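Pollen-specific leucine-rich repeat extensin-like protein 1 (Arabidopsis thaliana, PDB 6TME) is a secreted pollen cell-wall protein of the leucine-rich repeat extensin family that probably binds small RALF signalling peptides through its repeat domain. Local coordinates at residues I171-F176 with F193-R198; V215-N220 with I239-N244; F81-L86 with V93-D98. All coordinates share one frame; numbering follows the deposited sequence.

Contact 1. Residues I171-F176 with F193-R198; sequences IRYNDF and FLNNNR. With GOL (glycerol), chain S; EDO (1,2-ethanediol), chain U.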
# COMPACT_ATOMS: atom_id res chain seq x y z
N ILE A 171 -2.59 -6.00 -3.18
CA ILE A 171 -3.39 -6.20 -4.39
C ILE A 171 -3.22 -5.05 -5.38
O ILE A 171 -3.98 -4.94 -6.34
CB ILE A 171 -4.87 -6.41 -4.06
CG1 ILE A 171 -5.45 -5.14 -3.41
CG2 ILE A 171 -5.05 -7.64 -3.12
CD1 ILE A 171 -6.96 -5.19 -3.20
N ARG A 172 -2.22 -4.19 -5.16
CA ARG A 172 -2.01 -3.01 -5.98
C ARG A 172 -1.75 -3.40 -7.43
O ARG A 172 -1.27 -4.50 -7.74
CB ARG A 172 -0.84 -2.18 -5.41
CG ARG A 172 0.55 -2.76 -5.72
CD ARG A 172 1.71 -2.26 -4.85
NE ARG A 172 2.78 -3.25 -4.98
CZ ARG A 172 3.83 -3.16 -5.79
NH1 ARG A 172 4.06 -2.06 -6.54
NH2 ARG A 172 4.68 -4.17 -5.86
N TYR A 173 -2.12 -2.49 -8.34
CA TYR A 173 -1.82 -2.61 -9.77
C TYR A 173 -2.57 -3.78 -10.41
O TYR A 173 -2.00 -4.58 -11.17
CB TYR A 173 -0.32 -2.71 -10.02
CG TYR A 173 0.30 -1.36 -10.18
CD1 TYR A 173 0.07 -0.60 -11.33
CD2 TYR A 173 1.09 -0.82 -9.17
CE1 TYR A 173 0.65 0.68 -11.47
CE2 TYR A 173 1.66 0.41 -9.30
CZ TYR A 173 1.43 1.17 -10.44
OH TYR A 173 2.02 2.39 -10.52
N ASN A 174 -3.85 -3.88 -10.10
CA ASN A 174 -4.72 -4.85 -10.74
C ASN A 174 -5.91 -4.05 -11.26
O ASN A 174 -5.82 -2.84 -11.50
CB ASN A 174 -5.12 -5.97 -9.78
CG ASN A 174 -4.02 -6.98 -9.58
OD1 ASN A 174 -3.73 -7.78 -10.47
ND2 ASN A 174 -3.41 -6.97 -8.40
N ASP A 175 -7.04 -4.71 -11.45
CA ASP A 175 -8.27 -4.07 -11.87
C ASP A 175 -9.40 -4.42 -10.91
O ASP A 175 -10.52 -4.72 -11.32
CB ASP A 175 -8.63 -4.47 -13.30
CG ASP A 175 -9.75 -3.61 -13.89
OD1 ASP A 175 -10.03 -2.53 -13.35
OD2 ASP A 175 -10.39 -4.05 -14.87
N PHE A 176 -9.09 -4.44 -9.61
CA PHE A 176 -10.15 -4.52 -8.61
C PHE A 176 -10.96 -3.22 -8.59
O PHE A 176 -10.44 -2.13 -8.89
CB PHE A 176 -9.56 -4.82 -7.24
CG PHE A 176 -8.91 -6.18 -7.14
CD1 PHE A 176 -9.68 -7.34 -7.23
CD2 PHE A 176 -7.54 -6.30 -6.97
CE1 PHE A 176 -9.09 -8.58 -7.15
CE2 PHE A 176 -6.94 -7.55 -6.90
CZ PHE A 176 -7.71 -8.69 -6.98
N PHE A 193 -1.79 -2.54 0.69
CA PHE A 193 -1.52 -1.84 -0.57
C PHE A 193 -2.73 -2.03 -1.47
O PHE A 193 -3.03 -3.15 -1.88
CB PHE A 193 -0.23 -2.36 -1.22
CG PHE A 193 0.99 -2.18 -0.36
CD1 PHE A 193 1.61 -0.95 -0.27
CD2 PHE A 193 1.51 -3.24 0.39
CE1 PHE A 193 2.74 -0.76 0.52
CE2 PHE A 193 2.63 -3.06 1.20
CZ PHE A 193 3.25 -1.82 1.26
N LEU A 194 -3.42 -0.93 -1.77
CA LEU A 194 -4.59 -0.96 -2.65
C LEU A 194 -4.38 -0.13 -3.91
O LEU A 194 -5.24 -0.16 -4.79
CB LEU A 194 -5.83 -0.44 -1.92
CG LEU A 194 -6.08 -0.94 -0.51
CD1 LEU A 194 -7.05 -0.00 0.18
CD2 LEU A 194 -6.61 -2.39 -0.53
N ASN A 195 -3.26 0.57 -4.02
CA ASN A 195 -3.12 1.63 -5.01
C ASN A 195 -3.23 1.07 -6.42
O ASN A 195 -3.02 -0.13 -6.66
CB ASN A 195 -1.80 2.38 -4.83
CG ASN A 195 -0.56 1.47 -4.93
OD1 ASN A 195 -0.20 0.77 -3.97
ND2 ASN A 195 0.07 1.48 -6.09
N ASN A 196 -3.60 1.95 -7.35
CA ASN A 196 -3.66 1.63 -8.79
C ASN A 196 -4.61 0.47 -9.05
O ASN A 196 -4.26 -0.56 -9.65
CB ASN A 196 -2.27 1.32 -9.34
CG ASN A 196 -1.42 2.56 -9.44
OD1 ASN A 196 -0.81 3.00 -8.45
ND2 ASN A 196 -1.35 3.12 -10.64
N ASN A 197 -5.83 0.64 -8.57
CA ASN A 197 -6.93 -0.23 -8.92
C ASN A 197 -8.05 0.67 -9.44
O ASN A 197 -7.82 1.80 -9.90
CB ASN A 197 -7.32 -1.09 -7.70
CG ASN A 197 -6.45 -2.31 -7.58
OD1 ASN A 197 -6.63 -3.28 -8.33
ND2 ASN A 197 -5.46 -2.25 -6.69
N ARG A 198 -9.27 0.19 -9.36
CA ARG A 198 -10.41 1.02 -9.72
C ARG A 198 -11.44 1.02 -8.60
O ARG A 198 -12.64 1.05 -8.85
CB ARG A 198 -11.00 0.56 -11.04
CG ARG A 198 -10.08 0.82 -12.22
CD ARG A 198 -10.04 2.34 -12.52
NE ARG A 198 -11.02 2.71 -13.55
CZ ARG A 198 -11.09 3.89 -14.16
NH1 ARG A 198 -10.24 4.86 -13.85
NH2 ARG A 198 -12.02 4.11 -15.08
C1 GOL S . -4.21 -0.40 -13.35
O1 GOL S . -3.58 -1.50 -12.67
C2 GOL S . -4.14 0.95 -12.47
O2 GOL S . -3.12 1.82 -12.85
C3 GOL S . -5.53 1.64 -12.60
O3 GOL S . -5.59 2.59 -11.58
C1 EDO U . -9.67 8.12 -15.72
O1 EDO U . -9.74 8.86 -14.49
C2 EDO U . -10.98 8.24 -16.51
O2 EDO U . -11.95 7.33 -15.96
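The Tyr173 ring is overlapped by the side chain of Asn196, whose CB sits over the ring centre, 3.6 Å from the centroid, with the amide stacked at 15° to the ring plane. The stack joins equivalent turns of two successive leucine-rich repeats, each leaving the strand for the consensus asparagine, Asn174 in one and Asn197 in the next. Asn197 adds polar links between them. Its ND2 donates back to Leu194 O in its own turn and, at 3.1 Å, to Ile171 O in the turn before. Asn174 ND2 reaches Ile171 O from the opposite face of the carbonyl plane, and both donors lie well out of it. CG of Asn197, anti to the carbonyl carbon (chi1 -84°), carries the amide to the preceding turn, where OD1 accepts from Phe176 N at 3.0 Å. A leucine in place of Asn197 would probably leave Phe176 N without this acceptor and Ile171 O with one donor fewer. Main-chain bonds flank the amide, from Ile171 N to Phe193 O and from Tyr173 N to Asn195 O. Asn195 OD1 lies 3.3 Å from Arg172 CB but is hydrogen-bonded to Thr216 OG1. Arg172 pairs through NE with Asp170 and, like Tyr173 OH, hydrogen-bonds backbone of another protein chain. Beside the turns a glycerol, probably from the crystallisation liquor, takes a nearly straight bond (173°) of 3.1 Å from Asn196 ND2 to its O2.

Contact 2. Residues V215-N220 with I239-N244; sequences VTFAHN and IVFIGN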
# COMPACT_ATOMS: atom_id res chain seq x y z
N VAL A 215 -0.46 2.13 4.62
CA VAL A 215 -1.68 1.97 3.84
C VAL A 215 -1.58 2.85 2.58
O VAL A 215 -1.32 4.05 2.69
CB VAL A 215 -2.94 2.37 4.64
CG1 VAL A 215 -4.17 2.07 3.81
CG2 VAL A 215 -3.02 1.69 6.01
N THR A 216 -1.80 2.26 1.40
CA THR A 216 -1.86 3.02 0.17
C THR A 216 -3.24 2.90 -0.48
O THR A 216 -3.77 1.78 -0.62
CB THR A 216 -0.76 2.61 -0.82
OG1 THR A 216 -0.95 1.27 -1.31
CG2 THR A 216 0.62 2.74 -0.16
N PHE A 217 -3.81 4.06 -0.85
CA PHE A 217 -5.05 4.19 -1.62
C PHE A 217 -4.82 4.84 -2.97
O PHE A 217 -5.79 5.04 -3.72
CB PHE A 217 -6.08 5.07 -0.90
CG PHE A 217 -6.48 4.60 0.45
CD1 PHE A 217 -7.57 3.74 0.60
CD2 PHE A 217 -5.82 5.05 1.57
CE1 PHE A 217 -7.96 3.31 1.85
CE2 PHE A 217 -6.20 4.62 2.84
CZ PHE A 217 -7.28 3.74 2.98
N ALA A 218 -3.58 5.26 -3.27
CA ALA A 218 -3.28 6.09 -4.43
C ALA A 218 -3.91 5.54 -5.71
O ALA A 218 -4.06 4.33 -5.87
CB ALA A 218 -1.76 6.20 -4.59
N HIS A 219 -4.29 6.44 -6.62
CA HIS A 219 -4.71 6.09 -7.99
C HIS A 219 -5.88 5.10 -8.00
O HIS A 219 -5.84 4.03 -8.62
CB HIS A 219 -3.53 5.55 -8.79
CG HIS A 219 -2.42 6.55 -8.94
ND1 HIS A 219 -2.64 7.84 -9.36
CD2 HIS A 219 -1.10 6.46 -8.67
CE1 HIS A 219 -1.50 8.50 -9.36
NE2 HIS A 219 -0.55 7.69 -8.94
N ASN A 220 -6.93 5.49 -7.29
CA ASN A 220 -8.21 4.82 -7.40
C ASN A 220 -9.24 5.90 -7.73
O ASN A 220 -8.88 7.01 -8.16
CB ASN A 220 -8.50 4.04 -6.12
CG ASN A 220 -7.74 2.74 -6.08
OD1 ASN A 220 -8.10 1.80 -6.80
ND2 ASN A 220 -6.67 2.68 -5.28
N ILE A 239 0.95 6.86 4.78
CA ILE A 239 -0.38 6.78 4.18
C ILE A 239 -0.37 7.59 2.89
O ILE A 239 0.10 8.74 2.87
CB ILE A 239 -1.48 7.25 5.14
CG1 ILE A 239 -2.87 6.91 4.58
CG2 ILE A 239 -1.37 8.76 5.48
CD1 ILE A 239 -3.84 6.42 5.63
N VAL A 240 -0.85 7.00 1.81
CA VAL A 240 -0.72 7.58 0.48
C VAL A 240 -2.10 7.59 -0.18
O VAL A 240 -2.70 6.52 -0.38
CB VAL A 240 0.30 6.81 -0.37
CG1 VAL A 240 0.49 7.49 -1.72
CG2 VAL A 240 1.63 6.72 0.38
N PHE A 241 -2.59 8.79 -0.51
CA PHE A 241 -3.88 9.03 -1.16
C PHE A 241 -3.76 9.59 -2.57
O PHE A 241 -4.79 9.95 -3.16
CB PHE A 241 -4.73 10.04 -0.37
CG PHE A 241 -5.09 9.64 1.01
CD1 PHE A 241 -6.17 8.80 1.25
CD2 PHE A 241 -4.42 10.20 2.09
CE1 PHE A 241 -6.53 8.46 2.55
CE2 PHE A 241 -4.77 9.87 3.38
CZ PHE A 241 -5.83 9.00 3.62
N ILE A 242 -2.55 9.74 -3.10
CA ILE A 242 -2.32 10.36 -4.41
C ILE A 242 -3.39 9.98 -5.44
O ILE A 242 -3.59 8.80 -5.74
CB ILE A 242 -0.93 9.98 -4.95
CG1 ILE A 242 0.15 10.27 -3.94
CG2 ILE A 242 -0.63 10.75 -6.25
CD1 ILE A 242 1.51 9.84 -4.43
N GLY A 243 -4.05 10.98 -6.01
CA GLY A 243 -4.78 10.75 -7.24
C GLY A 243 -6.10 10.03 -7.04
O GLY A 243 -6.29 8.93 -7.56
N ASN A 244 -6.99 10.62 -6.27
CA ASN A 244 -8.33 10.08 -6.07
C ASN A 244 -9.29 11.25 -6.29
O ASN A 244 -8.96 12.28 -6.89
CB ASN A 244 -8.46 9.44 -4.68
CG ASN A 244 -7.91 8.02 -4.65
OD1 ASN A 244 -8.52 7.09 -5.19
ND2 ASN A 244 -6.76 7.85 -4.01
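Ile239 enters the contact through its backbone and its long branch: CA-H points at Val215 O, while CD1, carried by a CG1 anti to the backbone N (chi1 -169°), comes to the edge of the Phe217 ring, 4.1 Å from CE2. Val240 N then donates to Val215 O, and Val240 O takes Phe217 N at 2.7 Å, in the pattern of parallel strands. On the face of Thr216 the side chain of Val240 leans across, its CB and CG2 beside Thr216 CG2, and its CG1 lies 3.9 Å from Ala218 CB.

Phe241 follows, its ring nearly parallel to that of Phe217, the planes 3° apart, but slid so far that they barely overlap: the centroids are 5.4 Å apart, and CE1 of Phe241 meets CD2 of Phe217. This repetition of like side chains is that of a leucine-rich repeat solenoid; in these two coils phenylalanine fills a consensus leucine position. Ile242 is next, its CG2 beside His219 CE1 and its O bound by His219 N at 2.6 Å; this same oxygen lies over one face of the imidazole, toward the rim. Gly243 passes close to that ring with a positive phi (76°), where a CB would run into His219 ND1. Last comes Asn244, whose ND2 gives one hydrogen to Phe241 O and the other, 3.0 Å away, to Phe217 O. Asn220 ND2 grips Phe217 O from the opposite face of the carbonyl plane.

Contact 3. Residues F81-L86 with V93-D98; sequences FCAPAL and VVAGID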
# COMPACT_ATOMS: atom_id res chain seq x y z
N PHE A 81 8.36 -23.65 -2.15
CA PHE A 81 9.30 -23.62 -1.04
C PHE A 81 8.75 -24.43 0.12
O PHE A 81 7.69 -24.12 0.66
CB PHE A 81 9.61 -22.18 -0.64
CG PHE A 81 10.34 -21.41 -1.73
CD1 PHE A 81 11.73 -21.39 -1.77
CD2 PHE A 81 9.63 -20.76 -2.74
CE1 PHE A 81 12.41 -20.70 -2.76
CE2 PHE A 81 10.30 -20.08 -3.74
CZ PHE A 81 11.71 -20.04 -3.74
N CYS A 82 9.48 -25.46 0.51
CA CYS A 82 9.05 -26.40 1.53
C CYS A 82 9.72 -26.04 2.85
O CYS A 82 10.65 -25.23 2.91
CB CYS A 82 9.37 -27.85 1.12
SG CYS A 82 8.26 -28.51 -0.17
N ALA A 83 9.22 -26.65 3.93
CA ALA A 83 9.61 -26.30 5.29
C ALA A 83 9.07 -27.38 6.23
O ALA A 83 8.18 -28.15 5.85
CB ALA A 83 9.06 -24.92 5.69
N PRO A 84 9.59 -27.44 7.45
CA PRO A 84 8.98 -28.31 8.46
C PRO A 84 7.61 -27.79 8.85
O PRO A 84 7.37 -26.58 8.89
CB PRO A 84 9.95 -28.23 9.65
CG PRO A 84 11.21 -27.62 9.11
CD PRO A 84 10.77 -26.73 7.97
N ALA A 85 6.70 -28.72 9.14
CA ALA A 85 5.39 -28.32 9.64
C ALA A 85 5.54 -27.50 10.92
O ALA A 85 6.44 -27.72 11.73
CB ALA A 85 4.52 -29.54 9.91
N LEU A 86 4.63 -26.53 11.08
CA LEU A 86 4.69 -25.66 12.26
C LEU A 86 4.49 -26.45 13.54
O LEU A 86 5.12 -26.15 14.56
CB LEU A 86 3.64 -24.56 12.16
CG LEU A 86 4.04 -23.46 11.18
CD1 LEU A 86 2.96 -22.38 11.12
CD2 LEU A 86 5.37 -22.91 11.60
N VAL A 93 6.24 -29.89 4.49
CA VAL A 93 5.06 -29.23 3.91
C VAL A 93 5.49 -28.17 2.91
O VAL A 93 6.60 -27.63 2.98
CB VAL A 93 4.14 -28.59 4.99
CG1 VAL A 93 3.74 -29.60 6.06
CG2 VAL A 93 4.80 -27.35 5.61
N VAL A 94 4.60 -27.88 1.96
CA VAL A 94 4.75 -26.73 1.06
C VAL A 94 4.25 -25.50 1.81
O VAL A 94 3.05 -25.36 2.07
CB VAL A 94 4.00 -26.94 -0.26
CG1 VAL A 94 4.00 -25.64 -1.08
CG2 VAL A 94 4.61 -28.08 -1.07
N ALA A 95 5.17 -24.60 2.15
CA ALA A 95 4.88 -23.47 3.02
C ALA A 95 4.88 -22.16 2.27
O ALA A 95 4.39 -21.15 2.80
CB ALA A 95 5.92 -23.39 4.16
N GLY A 96 5.42 -22.15 1.06
CA GLY A 96 5.59 -20.91 0.34
C GLY A 96 5.55 -21.10 -1.16
O GLY A 96 5.99 -22.13 -1.69
N ILE A 97 5.01 -20.10 -1.83
CA ILE A 97 5.02 -20.01 -3.28
C ILE A 97 5.58 -18.64 -3.60
O ILE A 97 5.18 -17.65 -3.00
CB ILE A 97 3.60 -20.18 -3.84
CG1 ILE A 97 3.06 -21.57 -3.48
CG2 ILE A 97 3.60 -19.88 -5.33
CD1 ILE A 97 3.64 -22.69 -4.30
N ASP A 98 6.55 -18.59 -4.51
CA ASP A 98 7.14 -17.32 -4.89
C ASP A 98 7.51 -17.41 -6.36
O ASP A 98 8.51 -18.03 -6.71
CB ASP A 98 8.34 -16.95 -4.04
CG ASP A 98 8.80 -15.51 -4.27
OD1 ASP A 98 8.51 -14.93 -5.35
OD2 ASP A 98 9.43 -14.94 -3.35
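The Phe81 ring has Gly96 O at its edge, near the ring plane, while Asp98 CB comes in obliquely, 3.7 Å from Phe81 CE2. The carboxylate of Asp98 is turned 60° from the ring; its OD2 accepts a hydrogen bond from the backbone of another protein chain, and a basic side chain of that chain packs on Phe81.

Between the strands of this antiparallel hairpin Phe81 N donates to Gly96 O at 2.9 Å. Phe81 O takes Ala95 N at 3.0 Å and, weakly, Gly96 N. Two residues thus face one in a classic beta bulge, which shifts the register by one before Cys82 pairs with Val94. Beyond it Ala83 and Val93 form a hydrogen-bonded pair, with Val93 N to Ala83 O at 2.9 Å. Small side chains close the rest: Ala83 CB lies 3.8 Å from Ala95 CB, and Val93 CG1 rests against Ala85 CB. On the other face Cys82 SG, in disulfide with Cys75, touches Val94 CG2.

The hairpin lies at the N-terminal end of the repeat array, with helix 43-56 packed on it: Val94 and Ile97 meet Leu44, Ala47 and Trp54. Ala95 and Ile97 make backbone hydrogen bonds to strand 120-122 and the residue before it, Ala119, so that strand 92-98 starts the parallel series while strand 80-85 lies antiparallel on its outer side.

Along the chain contact 3 comes first, then contact 1, then contact 2. Contacts 1 and 2 lie near the middle of the solenoid, their centres about 10 Å apart, and touch directly: Asn196 N lies 2.8 Å from Ala218 O, a probable hydrogen bond, and with the two contacts themselves this connects strands 168-170, 191-193, 214-216 and 238-240. Contact 3 is remote, its centre about 28 Å from that of contact 1 and about 34 Å from that of contact 2. It lies at the N-terminal end of the repeat array, with helix 43-56 packed on it; strands 120-122 and 144-146 bridge the distance. All three have residues within reach of another protein chain, consistent with an extended binding surface.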